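Side-chain contacts in glutathione S-transferase family protein (Populus trichocarpa, PDB 5F06), which probably catalyses the transfer of glutathione onto electrophilic substrates such as organic halides, a detoxification reaction of Phi-class glutathione transferases: residues Lys97-Val102 with Tyr156-Phe161; Glu101-Arg106 with Asp166-Pro171; Pro109-Ile114 with Tyr174-Thr179. All blocks are in the same frame, centred on the assembly; numbering follows the deposited sequence.

Interaction 1: residues Lys97-Val102 with Tyr156-Phe161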
ATOM      1  N   LYS A  97       9.279  -0.539  -6.836  1.00 11.62           N
ATOM      2  CA  LYS A  97       8.711   0.027  -5.610  1.00 14.23           C
ATOM      3  C   LYS A  97       7.668   1.096  -5.929  1.00 13.17           C
ATOM      4  O   LYS A  97       6.637   1.193  -5.257  1.00 12.52           O
ATOM      5  CB  LYS A  97       9.810   0.622  -4.721  1.00 17.87           C
ATOM      6  CG  LYS A  97      10.728  -0.410  -4.094  1.00 21.94           C
ATOM      7  CD  LYS A  97      11.729   0.221  -3.132  1.00 25.84           C
ATOM      8  CE  LYS A  97      12.541  -0.842  -2.405  1.00 27.15           C
ATOM      9  NZ  LYS A  97      11.667  -1.820  -1.688  1.00 27.90           N
ATOM     10  N   VAL A  98       7.938   1.897  -6.956  1.00 11.44           N
ATOM     11  CA  VAL A  98       7.009   2.943  -7.359  1.00 11.72           C
ATOM     12  C   VAL A  98       5.676   2.328  -7.770  1.00 11.20           C
ATOM     13  O   VAL A  98       4.621   2.723  -7.271  1.00 11.14           O
ATOM     14  CB  VAL A  98       7.573   3.790  -8.519  1.00 12.09           C
ATOM     15  CG1 VAL A  98       6.515   4.735  -9.076  1.00 12.14           C
ATOM     16  CG2 VAL A  98       8.791   4.582  -8.052  1.00 11.99           C
ATOM     17  N   TRP A  99       5.726   1.339  -8.654  1.00 11.73           N
ATOM     18  CA  TRP A  99       4.507   0.832  -9.256  1.00 11.49           C
ATOM     19  C   TRP A  99       3.788  -0.202  -8.392  1.00 11.13           C
ATOM     20  O   TRP A  99       2.596  -0.425  -8.596  1.00 10.60           O
ATOM     21  CB  TRP A  99       4.820   0.286 -10.651  1.00 11.19           C
ATOM     22  CG  TRP A  99       5.122   1.427 -11.570  1.00 11.38           C
ATOM     23  CD1 TRP A  99       6.353   1.940 -11.862  1.00 11.23           C
ATOM     24  CD2 TRP A  99       4.171   2.241 -12.271  1.00 12.54           C
ATOM     25  NE1 TRP A  99       6.227   3.013 -12.711  1.00 12.65           N
ATOM     26  CE2 TRP A  99       4.902   3.216 -12.979  1.00 13.32           C
ATOM     27  CE3 TRP A  99       2.779   2.233 -12.373  1.00 12.96           C
ATOM     28  CZ2 TRP A  99       4.283   4.170 -13.784  1.00 15.73           C
ATOM     29  CZ3 TRP A  99       2.167   3.183 -13.170  1.00 12.68           C
ATOM     30  CH2 TRP A  99       2.917   4.139 -13.863  1.00 14.43           C
ATOM     31  N   THR A 100       4.468  -0.792  -7.408  1.00 10.18           N
ATOM     32  CA  THR A 100       3.746  -1.582  -6.405  1.00 10.76           C
ATOM     33  C   THR A 100       2.953  -0.640  -5.509  1.00 10.76           C
ATOM     34  O   THR A 100       1.864  -0.989  -5.050  1.00 11.94           O
ATOM     35  CB  THR A 100       4.659  -2.472  -5.517  1.00 11.99           C
ATOM     36  OG1 THR A 100       5.640  -1.677  -4.840  1.00 12.70           O
ATOM     37  CG2 THR A 100       5.348  -3.553  -6.347  1.00 13.15           C
ATOM     38  N   GLU A 101       3.489   0.555  -5.269  1.00  9.83           N
ATOM     39  CA  GLU A 101       2.778   1.537  -4.463  1.00 10.70           C
ATOM     40  C   GLU A 101       1.606   2.104  -5.251  1.00  9.30           C
ATOM     41  O   GLU A 101       0.570   2.407  -4.678  1.00  9.46           O
ATOM     42  CB  GLU A 101       3.700   2.666  -4.005  1.00 11.10           C
ATOM     43  CG  GLU A 101       4.603   2.281  -2.852  1.00 13.02           C
ATOM     44  CD  GLU A 101       3.821   1.887  -1.612  1.00 14.64           C
ATOM     45  OE1 GLU A 101       2.866   2.609  -1.254  1.00 13.42           O
ATOM     46  OE2 GLU A 101       4.156   0.848  -1.002  1.00 15.23           O
ATOM     47  N   VAL A 102       1.770   2.233  -6.563  1.00 10.06           N
ATOM     48  CA  VAL A 102       0.678   2.674  -7.423  1.00 11.64           C
ATOM     49  C   VAL A 102      -0.472   1.671  -7.347  1.00 11.13           C
ATOM     50  O   VAL A 102      -1.635   2.056  -7.263  1.00 12.29           O
ATOM     51  CB  VAL A 102       1.138   2.847  -8.889  1.00 11.60           C
ATOM     52  CG1 VAL A 102      -0.057   2.987  -9.837  1.00 12.16           C
ATOM     53  CG2 VAL A 102       2.052   4.051  -9.009  1.00 11.26           C
ATOM     54  N   TYR A 156       6.037  -3.575 -19.516  1.00 12.85           N
ATOM     55  CA  TYR A 156       5.341  -3.789 -18.252  1.00 11.80           C
ATOM     56  C   TYR A 156       5.344  -2.472 -17.473  1.00 11.14           C
ATOM     57  O   TYR A 156       5.875  -1.474 -17.954  1.00 11.44           O
ATOM     58  CB  TYR A 156       6.005  -4.932 -17.471  1.00 11.73           C
ATOM     59  CG  TYR A 156       6.058  -6.220 -18.275  1.00 12.78           C
ATOM     60  CD1 TYR A 156       4.982  -7.101 -18.288  1.00 13.57           C
ATOM     61  CD2 TYR A 156       7.171  -6.537 -19.042  1.00 13.81           C
ATOM     62  CE1 TYR A 156       5.020  -8.270 -19.039  1.00 14.07           C
ATOM     63  CE2 TYR A 156       7.219  -7.703 -19.794  1.00 15.09           C
ATOM     64  CZ  TYR A 156       6.141  -8.566 -19.788  1.00 16.29           C
ATOM     65  OH  TYR A 156       6.180  -9.723 -20.538  1.00 18.04           O
ATOM     66  N   LEU A 157       4.740  -2.451 -16.291  1.00 11.21           N
ATOM     67  CA  LEU A 157       4.534  -1.193 -15.583  1.00 10.22           C
ATOM     68  C   LEU A 157       5.827  -0.543 -15.089  1.00 11.22           C
ATOM     69  O   LEU A 157       5.970   0.678 -15.164  1.00 13.19           O
ATOM     70  CB  LEU A 157       3.587  -1.400 -14.396  1.00 10.13           C
ATOM     71  CG  LEU A 157       2.109  -1.666 -14.723  1.00  9.71           C
ATOM     72  CD1 LEU A 157       1.358  -2.026 -13.452  1.00  9.80           C
ATOM     73  CD2 LEU A 157       1.439  -0.476 -15.415  1.00 11.31           C
ATOM     74  N   ALA A 158       6.766  -1.341 -14.586  1.00 10.72           N
ATOM     75  CA  ALA A 158       7.979  -0.786 -13.983  1.00 11.20           C
ATOM     76  C   ALA A 158       9.131  -0.668 -14.978  1.00 11.94           C
ATOM     77  O   ALA A 158      10.179  -0.107 -14.650  1.00 11.90           O
ATOM     78  CB  ALA A 158       8.410  -1.635 -12.795  1.00 11.18           C
ATOM     79  N   GLY A 159       8.938  -1.204 -16.180  1.00 12.09           N
ATOM     80  CA  GLY A 159       9.990  -1.251 -17.180  1.00 13.56           C
ATOM     81  C   GLY A 159       9.743  -2.365 -18.180  1.00 13.75           C
ATOM     82  O   GLY A 159       8.644  -2.921 -18.235  1.00 12.77           O
ATOM     83  N   ASP A 160      10.765  -2.696 -18.968  1.00 15.05           N
ATOM     84  CA  ASP A 160      10.657  -3.750 -19.977  1.00 16.66           C
ATOM     85  C   ASP A 160      10.953  -5.119 -19.367  1.00 17.48           C
ATOM     86  O   ASP A 160      11.635  -5.949 -19.966  1.00 20.70           O
ATOM     87  CB  ASP A 160      11.606  -3.463 -21.149  1.00 18.08           C
ATOM     88  CG  ASP A 160      11.146  -2.288 -21.998  1.00 18.72           C
ATOM     89  OD1 ASP A 160       9.931  -2.190 -22.276  1.00 18.62           O
ATOM     90  OD2 ASP A 160      11.996  -1.459 -22.384  1.00 19.25           O
ATOM     91  N   PHE A 161      10.431  -5.338 -18.163  1.00 15.43           N
ATOM     92  CA  PHE A 161      10.556  -6.614 -17.461  1.00 15.29           C
ATOM     93  C   PHE A 161       9.325  -6.828 -16.595  1.00 14.13           C
ATOM     94  O   PHE A 161       8.802  -5.880 -16.007  1.00 12.29           O
ATOM     95  CB  PHE A 161      11.813  -6.641 -16.592  1.00 15.19           C
ATOM     96  CG  PHE A 161      11.933  -5.453 -15.681  1.00 13.87           C
ATOM     97  CD1 PHE A 161      11.331  -5.455 -14.431  1.00 12.96           C
ATOM     98  CD2 PHE A 161      12.627  -4.321 -16.084  1.00 14.31           C
ATOM     99  CE1 PHE A 161      11.429  -4.358 -13.602  1.00 12.56           C
ATOM    100  CE2 PHE A 161      12.727  -3.222 -15.255  1.00 13.81           C
ATOM    101  CZ  PHE A 161      12.127  -3.242 -14.013  1.00 13.01           C
TER
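W99 lays its indole ring against the backbone of L157 and A158. The carbonyl O of L157 stands over one face of the ring, offset toward the rim, and lies 3.4 Å from W99 NE1. It comes from above the plane, so the N-H is badly aimed and no bond forms there. L157 O is bonded instead to K150 NZ on helix 130-153. The opposite face of the indole rests on its own helix: V98 CG1 is 3.9 Å and V102 CG2 3.8 Å above the ring plane. CG of W99 is anti to its carbonyl carbon (chi1 -71°), which swings the ring out between helix and loop. W99 CE3 meets L157 CB at 4.2 Å, and W99 CD1 lies 3.8 Å from A158 CA. The contact joins helix 90-120, the long first helix of the all-helical C-terminal domain of the GST fold, to the loop between helices 130-153 and 164-167. An alanine at W99 is likely to open a gap between V102 and the L157 carbonyl and to leave the loop less firmly placed. The loop has other fixings. The side chain of L157 packs on Y147 and L151 of helix 130-153. A158 O is bonded to S95 OG, farther back on helix 90-120.

Interaction 2: residues Glu101-Arg106 with Asp166-Pro171; sequences EVESHR and DLHHLP
The imidazole of H169 takes the aliphatic part of E103 over one face. E103 CG sits 3.5 Å from the centroid of the H169 ring and 15° off the ring normal, a CH-pi contact. The ring is also fixed by its nitrogens: H169 ND1 is bonded to A165 O and H169 NE2 to Y147 OH. A further bond, from H169 ND1 to D166 O at 3.5 Å, is weak. Y107 meets this ring edge-to-face.

The H168 ring is held differently. A water lies at its edge, in plane, 2.7 Å from H168 ND1. The same water donates to E103 OE1 at 2.6 Å and so bridges the two side chains. H168 NE2 is bonded to T70 OG1. The carboxylate of E103 does not stack on H168: the two planes are 68° apart, and E103 OE1 is 4.0 Å from H168 ND1. E103 OE1 also lies 3.6 Å from H168 CB.

E103 reaches both histidines because its chain bends at chi2 (-86°). CG stays over H169 while the carboxylate turns toward H168 and R67. Its main polar partner is R67 NE, which forms a salt bridge with E103 OE1. The guanidinium of R67 would probably favour the ionised carboxylate. H168 O is bonded to R15 NE on helix 11-22.

H168 and H169 lie in the type I turn L167-L170, which links helices 164-167 and 170-176. R67 is a glutathione-binding residue, so E103, its side chain about 8 Å from bound glutathione at the nearest atoms, is probably a second-shell residue that positions R67, at the junction of the thioredoxin-like and helical domains of the GST fold.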
ATOM      1  N   GLU A 101       3.489   0.555  -5.269  1.00  9.83           N
ATOM      2  CA  GLU A 101       2.778   1.537  -4.463  1.00 10.70           C
ATOM      3  C   GLU A 101       1.606   2.104  -5.251  1.00  9.30           C
ATOM      4  O   GLU A 101       0.570   2.407  -4.678  1.00  9.46           O
ATOM      5  CB  GLU A 101       3.700   2.666  -4.005  1.00 11.10           C
ATOM      6  CG  GLU A 101       4.603   2.281  -2.852  1.00 13.02           C
ATOM      7  CD  GLU A 101       3.821   1.887  -1.612  1.00 14.64           C
ATOM      8  OE1 GLU A 101       2.866   2.609  -1.254  1.00 13.42           O
ATOM      9  OE2 GLU A 101       4.156   0.848  -1.002  1.00 15.23           O
ATOM     10  N   VAL A 102       1.770   2.233  -6.563  1.00 10.06           N
ATOM     11  CA  VAL A 102       0.678   2.674  -7.423  1.00 11.64           C
ATOM     12  C   VAL A 102      -0.472   1.671  -7.347  1.00 11.13           C
ATOM     13  O   VAL A 102      -1.635   2.056  -7.263  1.00 12.29           O
ATOM     14  CB  VAL A 102       1.138   2.847  -8.889  1.00 11.60           C
ATOM     15  CG1 VAL A 102      -0.057   2.987  -9.837  1.00 12.16           C
ATOM     16  CG2 VAL A 102       2.052   4.051  -9.009  1.00 11.26           C
ATOM     17  N   GLU A 103      -0.143   0.384  -7.367  1.00  7.90           N
ATOM     18  CA  GLU A 103      -1.165  -0.654  -7.267  1.00  7.74           C
ATOM     19  C   GLU A 103      -1.902  -0.572  -5.933  1.00  8.10           C
ATOM     20  O   GLU A 103      -3.130  -0.705  -5.882  1.00  9.43           O
ATOM     21  CB  GLU A 103      -0.543  -2.040  -7.444  1.00  7.97           C
ATOM     22  CG  GLU A 103      -1.563  -3.179  -7.579  1.00  9.65           C
ATOM     23  CD  GLU A 103      -2.037  -3.734  -6.246  1.00 10.92           C
ATOM     24  OE1 GLU A 103      -1.250  -3.711  -5.272  1.00 10.34           O
ATOM     25  OE2 GLU A 103      -3.196  -4.203  -6.171  1.00 13.31           O
ATOM     26  N   SER A 104      -1.161  -0.340  -4.853  1.00  9.51           N
ATOM     27  CA  SER A 104      -1.759  -0.287  -3.524  1.00 11.40           C
ATOM     28  C   SER A 104      -2.673   0.923  -3.316  1.00 12.32           C
ATOM     29  O   SER A 104      -3.737   0.797  -2.706  1.00 13.50           O
ATOM     30  CB  SER A 104      -0.668  -0.277  -2.453  1.00 12.85           C
ATOM     31  OG  SER A 104      -0.029  -1.537  -2.373  1.00 13.52           O
ATOM     32  N   HIS A 105      -2.258   2.088  -3.804  1.00  9.67           N
ATOM     33  CA  HIS A 105      -2.931   3.340  -3.440  1.00 10.06           C
ATOM     34  C   HIS A 105      -3.769   3.952  -4.552  1.00 11.19           C
ATOM     35  O   HIS A 105      -4.520   4.899  -4.303  1.00 12.54           O
ATOM     36  CB  HIS A 105      -1.899   4.365  -2.967  1.00 11.57           C
ATOM     37  CG  HIS A 105      -1.209   3.968  -1.701  1.00 11.95           C
ATOM     38  ND1 HIS A 105      -1.721   4.254  -0.454  1.00 13.85           N
ATOM     39  CD2 HIS A 105      -0.062   3.284  -1.491  1.00 11.80           C
ATOM     40  CE1 HIS A 105      -0.908   3.775   0.471  1.00 13.90           C
ATOM     41  NE2 HIS A 105       0.104   3.180  -0.133  1.00 12.88           N
ATOM     42  N   ARG A 106      -3.648   3.418  -5.764  1.00 11.66           N
ATOM     43  CA  ARG A 106      -4.391   3.944  -6.907  1.00 11.45           C
ATOM     44  C   ARG A 106      -5.208   2.867  -7.636  1.00 10.41           C
ATOM     45  O   ARG A 106      -6.402   3.051  -7.856  1.00 12.87           O
ATOM     46  CB  ARG A 106      -3.431   4.635  -7.875  1.00 10.92           C
ATOM     47  CG  ARG A 106      -2.649   5.766  -7.212  1.00 12.35           C
ATOM     48  CD  ARG A 106      -1.859   6.593  -8.196  1.00 13.97           C
ATOM     49  NE  ARG A 106      -1.219   7.736  -7.541  1.00 15.17           N
ATOM     50  CZ  ARG A 106      -1.816   8.900  -7.303  1.00 17.45           C
ATOM     51  NH1 ARG A 106      -3.081   9.098  -7.660  1.00 18.44           N
ATOM     52  NH2 ARG A 106      -1.148   9.875  -6.705  1.00 18.86           N
ATOM     53  N   ASP A 166       3.479  -5.729 -11.570  1.00 10.09           N
ATOM     54  CA  ASP A 166       2.466  -6.308 -12.445  1.00 10.38           C
ATOM     55  C   ASP A 166       1.713  -7.425 -11.731  1.00 11.25           C
ATOM     56  O   ASP A 166       0.483  -7.485 -11.772  1.00 12.03           O
ATOM     57  CB  ASP A 166       3.103  -6.846 -13.725  1.00 10.65           C
ATOM     58  CG  ASP A 166       4.061  -5.861 -14.355  1.00 10.29           C
ATOM     59  OD1 ASP A 166       3.602  -4.973 -15.107  1.00  9.46           O
ATOM     60  OD2 ASP A 166       5.277  -5.982 -14.089  1.00 10.99           O
ATOM     61  N   LEU A 167       2.469  -8.303 -11.078  1.00  9.48           N
ATOM     62  CA  LEU A 167       1.914  -9.473 -10.405  1.00 10.04           C
ATOM     63  C   LEU A 167       0.769  -9.117  -9.465  1.00  9.52           C
ATOM     64  O   LEU A 167      -0.262  -9.801  -9.440  1.00  8.42           O
ATOM     65  CB  LEU A 167       3.017 -10.200  -9.626  1.00  9.57           C
ATOM     66  CG  LEU A 167       2.612 -11.508  -8.936  1.00  8.34           C
ATOM     67  CD1 LEU A 167       3.780 -12.479  -8.911  1.00  8.91           C
ATOM     68  CD2 LEU A 167       2.087 -11.280  -7.515  1.00  8.18           C
ATOM     69  N   HIS A 168       0.941  -8.050  -8.691  1.00  8.92           N
ATOM     70  CA  HIS A 168      -0.060  -7.688  -7.698  1.00  9.31           C
ATOM     71  C   HIS A 168      -1.414  -7.362  -8.324  1.00  9.47           C
ATOM     72  O   HIS A 168      -2.430  -7.402  -7.636  1.00  9.84           O
ATOM     73  CB  HIS A 168       0.423  -6.508  -6.852  1.00  8.81           C
ATOM     74  CG  HIS A 168       1.436  -6.890  -5.823  1.00  8.16           C
ATOM     75  ND1 HIS A 168       2.106  -5.964  -5.056  1.00  9.35           N
ATOM     76  CD2 HIS A 168       1.891  -8.106  -5.432  1.00  8.27           C
ATOM     77  CE1 HIS A 168       2.935  -6.590  -4.238  1.00  9.42           C
ATOM     78  NE2 HIS A 168       2.824  -7.889  -4.445  1.00  8.71           N
ATOM     79  N   HIS A 169      -1.425  -7.068  -9.624  1.00  9.56           N
ATOM     80  CA  HIS A 169      -2.659  -6.713 -10.341  1.00 10.00           C
ATOM     81  C   HIS A 169      -3.484  -7.920 -10.786  1.00  9.78           C
ATOM     82  O   HIS A 169      -4.641  -7.776 -11.180  1.00 10.30           O
ATOM     83  CB  HIS A 169      -2.337  -5.893 -11.591  1.00  8.67           C
ATOM     84  CG  HIS A 169      -1.810  -4.524 -11.310  1.00 10.18           C
ATOM     85  ND1 HIS A 169      -0.509  -4.291 -10.924  1.00 10.62           N
ATOM     86  CD2 HIS A 169      -2.405  -3.310 -11.376  1.00 11.13           C
ATOM     87  CE1 HIS A 169      -0.326  -2.995 -10.758  1.00 11.30           C
ATOM     88  NE2 HIS A 169      -1.461  -2.375 -11.029  1.00 10.90           N
ATOM     89  N   LEU A 170      -2.886  -9.101 -10.756  1.00  8.37           N
ATOM     90  CA  LEU A 170      -3.489 -10.255 -11.412  1.00  9.92           C
ATOM     91  C   LEU A 170      -4.845 -10.673 -10.828  1.00  9.56           C
ATOM     92  O   LEU A 170      -5.798 -10.860 -11.584  1.00  9.78           O
ATOM     93  CB  LEU A 170      -2.523 -11.447 -11.383  1.00 11.18           C
ATOM     94  CG  LEU A 170      -1.372 -11.387 -12.400  1.00 10.88           C
ATOM     95  CD1 LEU A 170      -0.338 -12.457 -12.087  1.00 11.94           C
ATOM     96  CD2 LEU A 170      -1.872 -11.550 -13.837  1.00 11.57           C
ATOM     97  N   PRO A 171      -4.950 -10.811  -9.493  1.00  9.78           N
ATOM     98  CA  PRO A 171      -6.173 -11.454  -8.991  1.00 10.18           C
ATOM     99  C   PRO A 171      -7.451 -10.626  -9.159  1.00  9.85           C
ATOM    100  O   PRO A 171      -8.424 -11.174  -9.670  1.00 10.05           O
ATOM    101  CB  PRO A 171      -5.867 -11.684  -7.503  1.00  9.54           C
ATOM    102  CG  PRO A 171      -4.395 -11.622  -7.395  1.00  9.56           C
ATOM    103  CD  PRO A 171      -3.959 -10.622  -8.421  1.00 10.18           C
TER
HETATM  104  O   HOH W   1       1.309  -3.459  -4.713  1.00  7.64           O

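Interaction 3: residues Pro109-Ile114 with Tyr174-Thr179; sequences PAIAPI and YYLMKT
The backbones come nearest at I114 and L176, whose CA atoms are 7.4 Å apart. Helix 90-120 is kinked here: the N atoms of P109, A110 and P113 make no bond to the turn before. I111 and I114, three residues apart, both point their side chains toward the 174-179 segment, and L176 meets both.

The branches of L176 divide the work. Its CD1 touches I114 CG2 at 3.7 Å and I114 CD1 at 4.0 Å. Its CB lies 4.0 Å from I111 CD1, and its CD2 is a little farther from the same methyl. L176 CG is anti to the backbone N (chi1 178°), which extends the side chain to the isoleucines. I111 is extended as well, and it touches with its far methyl. I114 uses CG2 and CD1. The contact is purely apolar and buried.

L176 also starts a type I turn that ends at T179. Its carbonyl O accepts two bonds, from T179 N at 2.9 Å and from T179 OG1 at 2.8 Å. The hydroxyl lies in the carbonyl plane, on a lone pair.

V184 and V185 of helix 183-186 also pack on L176, while V137 and L140 of helix 130-153 pack on I114. Helices 90-120, 130-153, 170-176 and 183-186 thus share one apolar core, that of the all-helical C-terminal domain characteristic of glutathione transferases.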
ATOM      1  N   PRO A 109      -7.701   0.473  -4.769  1.00  9.47           N
ATOM      2  CA  PRO A 109      -8.880   1.122  -4.177  1.00 10.76           C
ATOM      3  C   PRO A 109     -10.003   1.357  -5.188  1.00 10.30           C
ATOM      4  O   PRO A 109     -11.147   1.549  -4.782  1.00 10.55           O
ATOM      5  CB  PRO A 109      -8.328   2.453  -3.654  1.00 11.68           C
ATOM      6  CG  PRO A 109      -6.868   2.245  -3.512  1.00 12.43           C
ATOM      7  CD  PRO A 109      -6.492   1.296  -4.607  1.00 10.18           C
ATOM      8  N   ALA A 110      -9.673   1.342  -6.477  1.00 11.90           N
ATOM      9  CA  ALA A 110     -10.659   1.544  -7.533  1.00 12.67           C
ATOM     10  C   ALA A 110     -11.240   0.217  -8.036  1.00 12.54           C
ATOM     11  O   ALA A 110     -12.429   0.139  -8.336  1.00 14.71           O
ATOM     12  CB  ALA A 110     -10.037   2.326  -8.691  1.00 13.96           C
ATOM     13  N   ILE A 111     -10.416  -0.824  -8.125  1.00  8.56           N
ATOM     14  CA  ILE A 111     -10.895  -2.101  -8.664  1.00  9.57           C
ATOM     15  C   ILE A 111     -11.560  -2.970  -7.593  1.00 10.23           C
ATOM     16  O   ILE A 111     -12.486  -3.729  -7.892  1.00 10.64           O
ATOM     17  CB  ILE A 111      -9.751  -2.901  -9.337  1.00 10.23           C
ATOM     18  CG1 ILE A 111     -10.329  -4.078 -10.122  1.00 11.22           C
ATOM     19  CG2 ILE A 111      -8.717  -3.364  -8.316  1.00  8.62           C
ATOM     20  CD1 ILE A 111      -9.369  -4.680 -11.118  1.00 14.39           C
ATOM     21  N   ALA A 112     -11.114  -2.853  -6.347  1.00 10.12           N
ATOM     22  CA  ALA A 112     -11.652  -3.701  -5.285  1.00 11.77           C
ATOM     23  C   ALA A 112     -13.177  -3.547  -5.133  1.00 12.26           C
ATOM     24  O   ALA A 112     -13.888  -4.548  -5.052  1.00 13.36           O
ATOM     25  CB  ALA A 112     -10.948  -3.412  -3.960  1.00 12.92           C
ATOM     26  N   PRO A 113     -13.690  -2.303  -5.101  1.00 12.54           N
ATOM     27  CA  PRO A 113     -15.140  -2.158  -4.921  1.00 12.80           C
ATOM     28  C   PRO A 113     -15.951  -2.740  -6.079  1.00 13.05           C
ATOM     29  O   PRO A 113     -17.068  -3.215  -5.869  1.00 14.14           O
ATOM     30  CB  PRO A 113     -15.339  -0.637  -4.838  1.00 14.36           C
ATOM     31  CG  PRO A 113     -14.006  -0.078  -4.521  1.00 13.62           C
ATOM     32  CD  PRO A 113     -13.020  -0.994  -5.168  1.00 11.97           C
ATOM     33  N   ILE A 114     -15.402  -2.697  -7.287  1.00 12.29           N
ATOM     34  CA  ILE A 114     -16.090  -3.261  -8.444  1.00 12.02           C
ATOM     35  C   ILE A 114     -16.298  -4.756  -8.229  1.00 13.09           C
ATOM     36  O   ILE A 114     -17.410  -5.269  -8.361  1.00 14.46           O
ATOM     37  CB  ILE A 114     -15.292  -3.026  -9.748  1.00 12.15           C
ATOM     38  CG1 ILE A 114     -15.117  -1.526  -9.994  1.00 12.24           C
ATOM     39  CG2 ILE A 114     -15.988  -3.692 -10.926  1.00 13.87           C
ATOM     40  CD1 ILE A 114     -14.182  -1.183 -11.152  1.00 13.01           C
ATOM     41  N   TYR A 174      -8.349 -10.393 -12.771  1.00 12.00           N
ATOM     42  CA  TYR A 174      -8.863 -11.652 -13.300  1.00 12.73           C
ATOM     43  C   TYR A 174     -10.377 -11.725 -13.124  1.00 12.72           C
ATOM     44  O   TYR A 174     -11.104 -12.136 -14.034  1.00 12.80           O
ATOM     45  CB  TYR A 174      -8.195 -12.854 -12.623  1.00 14.01           C
ATOM     46  CG  TYR A 174      -8.628 -14.167 -13.228  1.00 16.33           C
ATOM     47  CD1 TYR A 174      -8.234 -14.516 -14.513  1.00 16.70           C
ATOM     48  CD2 TYR A 174      -9.444 -15.046 -12.532  1.00 15.90           C
ATOM     49  CE1 TYR A 174      -8.628 -15.699 -15.082  1.00 17.48           C
ATOM     50  CE2 TYR A 174      -9.845 -16.241 -13.099  1.00 17.27           C
ATOM     51  CZ  TYR A 174      -9.432 -16.561 -14.373  1.00 17.33           C
ATOM     52  OH  TYR A 174      -9.825 -17.745 -14.953  1.00 17.68           O
ATOM     53  N   TYR A 175     -10.857 -11.305 -11.959  1.00 12.16           N
ATOM     54  CA  TYR A 175     -12.287 -11.339 -11.691  1.00 11.53           C
ATOM     55  C   TYR A 175     -13.025 -10.207 -12.405  1.00 12.15           C
ATOM     56  O   TYR A 175     -14.156 -10.396 -12.858  1.00 12.36           O
ATOM     57  CB  TYR A 175     -12.546 -11.278 -10.188  1.00 12.88           C
ATOM     58  CG  TYR A 175     -12.420 -12.614  -9.472  1.00 15.08           C
ATOM     59  CD1 TYR A 175     -12.731 -13.810 -10.114  1.00 17.85           C
ATOM     60  CD2 TYR A 175     -12.008 -12.677  -8.151  1.00 15.96           C
ATOM     61  CE1 TYR A 175     -12.625 -15.023  -9.465  1.00 18.84           C
ATOM     62  CE2 TYR A 175     -11.900 -13.894  -7.491  1.00 16.89           C
ATOM     63  CZ  TYR A 175     -12.213 -15.059  -8.156  1.00 17.06           C
ATOM     64  OH  TYR A 175     -12.117 -16.275  -7.517  1.00 16.73           O
ATOM     65  N   LEU A 176     -12.392  -9.039 -12.511  1.00 13.50           N
ATOM     66  CA  LEU A 176     -12.975  -7.927 -13.257  1.00 14.24           C
ATOM     67  C   LEU A 176     -13.288  -8.356 -14.689  1.00 14.84           C
ATOM     68  O   LEU A 176     -14.335  -8.010 -15.242  1.00 14.65           O
ATOM     69  CB  LEU A 176     -12.030  -6.723 -13.263  1.00 12.86           C
ATOM     70  CG  LEU A 176     -12.486  -5.487 -14.047  1.00 16.29           C
ATOM     71  CD1 LEU A 176     -13.161  -4.480 -13.137  1.00 18.42           C
ATOM     72  CD2 LEU A 176     -11.320  -4.846 -14.781  1.00 17.90           C
ATOM     73  N   MET A 177     -12.387  -9.129 -15.284  1.00 13.74           N
ATOM     74  CA  MET A 177     -12.529  -9.506 -16.686  1.00 13.53           C
ATOM     75  C   MET A 177     -13.682 -10.484 -16.905  1.00 15.01           C
ATOM     76  O   MET A 177     -14.057 -10.759 -18.044  1.00 14.99           O
ATOM     77  CB  MET A 177     -11.223 -10.104 -17.210  1.00 12.39           C
ATOM     78  CG  MET A 177     -10.073  -9.098 -17.261  1.00 11.57           C
ATOM     79  SD  MET A 177     -10.454  -7.599 -18.188  1.00 15.52           S
ATOM     80  CE  MET A 177     -10.458  -8.243 -19.857  1.00 15.06           C
ATOM     81  N   LYS A 178     -14.245 -10.997 -15.816  1.00 16.81           N
ATOM     82  CA  LYS A 178     -15.419 -11.863 -15.894  1.00 18.42           C
ATOM     83  C   LYS A 178     -16.713 -11.051 -15.910  1.00 18.60           C
ATOM     84  O   LYS A 178     -17.786 -11.594 -16.173  1.00 20.94           O
ATOM     85  CB  LYS A 178     -15.446 -12.839 -14.715  1.00 18.23           C
ATOM     86  CG  LYS A 178     -14.252 -13.773 -14.639  1.00 19.92           C
ATOM     87  CD  LYS A 178     -14.391 -14.722 -13.461  1.00 21.70           C
ATOM     88  CE  LYS A 178     -13.279 -15.755 -13.437  1.00 21.51           C
ATOM     89  NZ  LYS A 178     -13.381 -16.718 -14.572  1.00 23.20           N
ATOM     90  N   THR A 179     -16.603  -9.756 -15.621  1.00 14.94           N
ATOM     91  CA  THR A 179     -17.764  -8.878 -15.502  1.00 14.24           C
ATOM     92  C   THR A 179     -17.864  -7.926 -16.698  1.00 13.84           C
ATOM     93  O   THR A 179     -16.941  -7.846 -17.511  1.00 13.87           O
ATOM     94  CB  THR A 179     -17.705  -8.036 -14.201  1.00 14.18           C
ATOM     95  OG1 THR A 179     -16.803  -6.935 -14.370  1.00 12.61           O
ATOM     96  CG2 THR A 179     -17.264  -8.885 -13.009  1.00 13.34           C
TER

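All three contacts are buried, and all use helix 90-120 against the later part of the C-terminal domain. Interaction 1 holds a loop by ring-on-backbone packing. Interaction 2, nearest the centre of the chain, is the polar one, with histidines, a bridging water and a glutamate paired with R67, which also binds glutathione. Interaction 3 is purely aliphatic and, unlike the other two, touches no second subunit. Interactions 1 and 2 share E101 and V102. They also meet directly: L157 N is 3.0 Å from D166 OD1, a probable hydrogen bond, and L157 packs on H169. Interactions 2 and 3 follow each other on helix 90-120, with S104 O against P109 CD, and both use helix 170-176.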